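Local coordinates for ABC transporter, substrate-binding protein (Streptococcus pneumoniae, PDB 5G5Z) that binds short- and long-chain fructooligosaccharides such as kestose and nystose and delivers them to an ABC transporter for import, with a preference for tetrasaccharides and larger, at residues Q337-T342 against E373-T378. Sequence-based numbering, arbitrary orientation.
Sequences QNNWGT and ELRQKT. With GLC (alpha-D-glucopyranose), chain F; FRU (beta-D-fructofuranose), chain C; FRU (beta-D-fructofuranose), chain D.
Arg375, sandwiched between Trp340 and the glucose of bound kestose, shows how the solute-binding protein of an ABC transporter can make one arginine serve both its own fold and its sugar. The C-terminal end of helix 332-340 meets helix 371-378 at the wall of the binding cleft. From the latter the arginine reaches out fully extended, CG anti to the backbone N, which carries the guanidinium to the other helix end. There CD1 of Trp340 stands over the centre of one guanidinium face, 3.5 Å from CZ, while C3 of the glucose sits over the opposite face, 3.4 Å from CZ. The indole is not stacked flat: its plane and the guanidinium's lie 66° apart, and the tryptophan presents an edge.

The guanidinium nitrogens are shared out among acceptors. NE gives a bond of 3.0 Å to the carbonyl O of Asn339, which is tilted from the guanidinium plane, and NH2 adds a weak one to the same oxygen; NE also forms a salt bridge with Glu379. Holding by Asn339 O and Glu379 probably limits the rotation of the group, while NH1 bonds to O1 and O3 of the chain D fructose. The Asn339 amide, turned 77° from the guanidinium, is itself anchored by Trp121 and Glu123.

Past the helix end, Gly341 crosses close to Thr378, its CA 3.7 Å from OG1. That hydroxyl donates to Leu374 O in its own helix and accepts from a water that takes the N-H of Thr342, bridging the residues just after helix 332-340 to helix 371-378. On the sugar side, O3 of the chain C fructose is bonded weakly by NH1 and NH2 of Arg375, and Trp340 NE1 points at this same O3, 2.9 Å away in a nearly straight bond of 164°.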
loop_
_atom_site.group_PDB
_atom_site.type_symbol
_atom_site.label_atom_id
_atom_site.label_comp_id
_atom_site.label_asym_id
_atom_site.label_seq_id
_atom_site.Cartn_x
_atom_site.Cartn_y
_atom_site.Cartn_z
ATOM N N GLN B 337 -23.227 -19.356 -15.791
ATOM C CA GLN B 337 -22.744 -20.170 -14.675
ATOM C C GLN B 337 -21.378 -19.707 -14.181
ATOM O O GLN B 337 -21.165 -19.556 -12.966
ATOM C CB GLN B 337 -22.699 -21.636 -15.072
ATOM C CG GLN B 337 -24.072 -22.240 -15.208
ATOM C CD GLN B 337 -24.012 -23.628 -15.742
ATOM O OE1 GLN B 337 -23.815 -24.603 -14.990
ATOM N NE2 GLN B 337 -24.170 -23.748 -17.056
ATOM N N ASN B 338 -20.432 -19.487 -15.106
ATOM C CA ASN B 338 -19.138 -18.937 -14.708
ATOM C C ASN B 338 -19.306 -17.672 -13.881
ATOM O O ASN B 338 -18.552 -17.453 -12.916
ATOM C CB ASN B 338 -18.280 -18.644 -15.938
ATOM C CG ASN B 338 -17.901 -19.897 -16.682
ATOM O OD1 ASN B 338 -18.369 -20.987 -16.345
ATOM N ND2 ASN B 338 -17.064 -19.761 -17.699
ATOM N N ASN B 339 -20.318 -16.855 -14.217
ATOM C CA ASN B 339 -20.554 -15.600 -13.507
ATOM C C ASN B 339 -21.149 -15.838 -12.120
ATOM O O ASN B 339 -20.684 -15.263 -11.127
ATOM C CB ASN B 339 -21.485 -14.696 -14.322
ATOM C CG ASN B 339 -21.475 -13.276 -13.823
ATOM O OD1 ASN B 339 -20.414 -12.718 -13.549
ATOM N ND2 ASN B 339 -22.651 -12.697 -13.651
ATOM N N TRP B 340 -22.201 -16.665 -12.028
ATOM C CA TRP B 340 -23.063 -16.655 -10.846
ATOM C C TRP B 340 -23.127 -17.955 -10.040
ATOM O O TRP B 340 -23.620 -17.912 -8.907
ATOM C CB TRP B 340 -24.498 -16.279 -11.245
ATOM C CG TRP B 340 -24.694 -14.811 -11.441
ATOM C CD1 TRP B 340 -24.103 -13.804 -10.731
ATOM C CD2 TRP B 340 -25.519 -14.180 -12.426
ATOM N NE1 TRP B 340 -24.528 -12.582 -11.197
ATOM C CE2 TRP B 340 -25.396 -12.782 -12.240
ATOM C CE3 TRP B 340 -26.366 -14.655 -13.435
ATOM C CZ2 TRP B 340 -26.079 -11.850 -13.044
ATOM C CZ3 TRP B 340 -27.047 -13.725 -14.232
ATOM C CH2 TRP B 340 -26.899 -12.344 -14.025
ATOM N N GLY B 341 -22.696 -19.107 -10.594
ATOM C CA GLY B 341 -22.779 -20.365 -9.871
ATOM C C GLY B 341 -23.361 -21.458 -10.757
ATOM O O GLY B 341 -23.401 -21.330 -11.983
ATOM N N THR B 342 -23.822 -22.561 -10.169
ATOM C CA THR B 342 -24.236 -23.671 -11.025
ATOM C C THR B 342 -25.440 -24.390 -10.422
ATOM O O THR B 342 -26.099 -23.890 -9.507
ATOM C CB THR B 342 -23.062 -24.626 -11.290
ATOM O OG1 THR B 342 -23.491 -25.658 -12.186
ATOM C CG2 THR B 342 -22.552 -25.259 -10.016
ATOM N N GLU B 373 -21.899 -15.487 -0.727
ATOM C CA GLU B 373 -21.120 -16.553 -0.103
ATOM C C GLU B 373 -21.167 -17.838 -0.923
ATOM O O GLU B 373 -20.129 -18.436 -1.220
ATOM C CB GLU B 373 -21.615 -16.794 1.319
ATOM C CG GLU B 373 -21.197 -18.133 1.892
ATOM C CD GLU B 373 -21.708 -18.322 3.297
ATOM O OE1 GLU B 373 -21.790 -17.314 4.030
ATOM O OE2 GLU B 373 -22.051 -19.465 3.655
ATOM N N LEU B 374 -22.360 -18.274 -1.314
ATOM C CA LEU B 374 -22.445 -19.398 -2.238
ATOM C C LEU B 374 -21.852 -19.039 -3.597
ATOM O O LEU B 374 -21.263 -19.892 -4.276
ATOM C CB LEU B 374 -23.901 -19.820 -2.396
ATOM C CG LEU B 374 -24.121 -21.100 -3.200
ATOM C CD1 LEU B 374 -23.295 -22.217 -2.613
ATOM C CD2 LEU B 374 -25.592 -21.462 -3.188
ATOM N N ARG B 375 -22.002 -17.788 -4.020
ATOM C CA ARG B 375 -21.467 -17.420 -5.322
ATOM C C ARG B 375 -19.957 -17.604 -5.353
ATOM O O ARG B 375 -19.415 -18.255 -6.249
ATOM C CB ARG B 375 -21.848 -15.986 -5.666
ATOM C CG ARG B 375 -21.225 -15.519 -6.964
ATOM C CD ARG B 375 -21.594 -14.075 -7.252
ATOM N NE ARG B 375 -21.129 -13.690 -8.574
ATOM C CZ ARG B 375 -21.317 -12.495 -9.118
ATOM N NH1 ARG B 375 -21.967 -11.549 -8.447
ATOM N NH2 ARG B 375 -20.849 -12.256 -10.333
ATOM N N GLN B 376 -19.257 -17.056 -4.362
ATOM C CA GLN B 376 -17.814 -17.064 -4.474
ATOM C C GLN B 376 -17.233 -18.444 -4.224
ATOM O O GLN B 376 -16.087 -18.698 -4.604
ATOM C CB GLN B 376 -17.219 -15.990 -3.550
ATOM C CG GLN B 376 -17.457 -16.159 -2.080
ATOM C CD GLN B 376 -17.071 -14.903 -1.302
ATOM O OE1 GLN B 376 -15.892 -14.657 -1.032
ATOM N NE2 GLN B 376 -18.068 -14.100 -0.945
ATOM N N LYS B 377 -18.022 -19.357 -3.668
ATOM C CA LYS B 377 -17.617 -20.748 -3.551
ATOM C C LYS B 377 -17.758 -21.510 -4.869
ATOM O O LYS B 377 -16.998 -22.464 -5.112
ATOM C CB LYS B 377 -18.450 -21.443 -2.470
ATOM C CG LYS B 377 -18.134 -21.035 -1.048
ATOM C CD LYS B 377 -19.114 -21.699 -0.093
ATOM C CE LYS B 377 -18.675 -21.553 1.359
ATOM N NZ LYS B 377 -19.741 -21.932 2.337
ATOM N N THR B 378 -18.720 -21.127 -5.724
ATOM C CA THR B 378 -19.082 -21.958 -6.865
ATOM C C THR B 378 -18.944 -21.267 -8.225
ATOM O O THR B 378 -18.942 -21.963 -9.245
ATOM C CB THR B 378 -20.521 -22.501 -6.706
ATOM O OG1 THR B 378 -21.458 -21.419 -6.605
ATOM C CG2 THR B 378 -20.647 -23.378 -5.444
HETATM C C1 GLC F . -19.234 -9.394 -6.368
HETATM C C2 GLC F . -18.403 -10.125 -7.409
HETATM C C3 GLC F . -18.545 -11.603 -7.277
HETATM C C4 GLC F . -18.112 -12.046 -5.942
HETATM C C5 GLC F . -18.930 -11.335 -4.893
HETATM C C6 GLC F . -18.472 -11.788 -3.540
HETATM O O2 GLC F . -18.825 -9.702 -8.724
HETATM O O3 GLC F . -17.802 -12.327 -8.315
HETATM O O4 GLC F . -18.384 -13.464 -5.810
HETATM O O5 GLC F . -18.761 -9.885 -5.041
HETATM O O6 GLC F . -17.275 -11.167 -3.202
HETATM C C1 FRU C . -22.999 -6.970 -9.958
HETATM C C2 FRU C . -23.577 -8.143 -9.243
HETATM C C3 FRU C . -24.203 -9.017 -10.008
HETATM C C4 FRU C . -25.318 -9.614 -9.073
HETATM C C5 FRU C . -25.822 -8.307 -8.402
HETATM C C6 FRU C . -26.445 -8.522 -7.022
HETATM O O1 FRU C . -22.092 -7.356 -10.987
HETATM O O3 FRU C . -23.346 -10.080 -10.503
HETATM O O4 FRU C . -26.347 -10.152 -9.755
HETATM O O5 FRU C . -24.758 -7.542 -8.286
HETATM O O6 FRU C . -26.554 -7.243 -6.474
HETATM C C1 FRU D . -21.725 -7.977 -7.595
HETATM C C2 FRU D . -21.631 -8.513 -6.153
HETATM C C3 FRU D . -22.649 -9.508 -5.518
HETATM C C4 FRU D . -22.215 -9.492 -4.074
HETATM C C5 FRU D . -21.653 -8.298 -3.918
HETATM C C6 FRU D . -20.719 -8.328 -2.757
HETATM O O1 FRU D . -22.560 -8.811 -8.387
HETATM O O2 FRU D . -20.646 -9.594 -6.584
HETATM O O3 FRU D . -22.635 -10.782 -5.990
HETATM O O4 FRU D . -23.340 -9.652 -3.092
HETATM O O5 FRU D . -20.862 -8.012 -5.283
HETATM O O6 FRU D . -19.676 -7.390 -2.977
HETATM O O HOH W 1 -23.886 -22.831 -7.132
#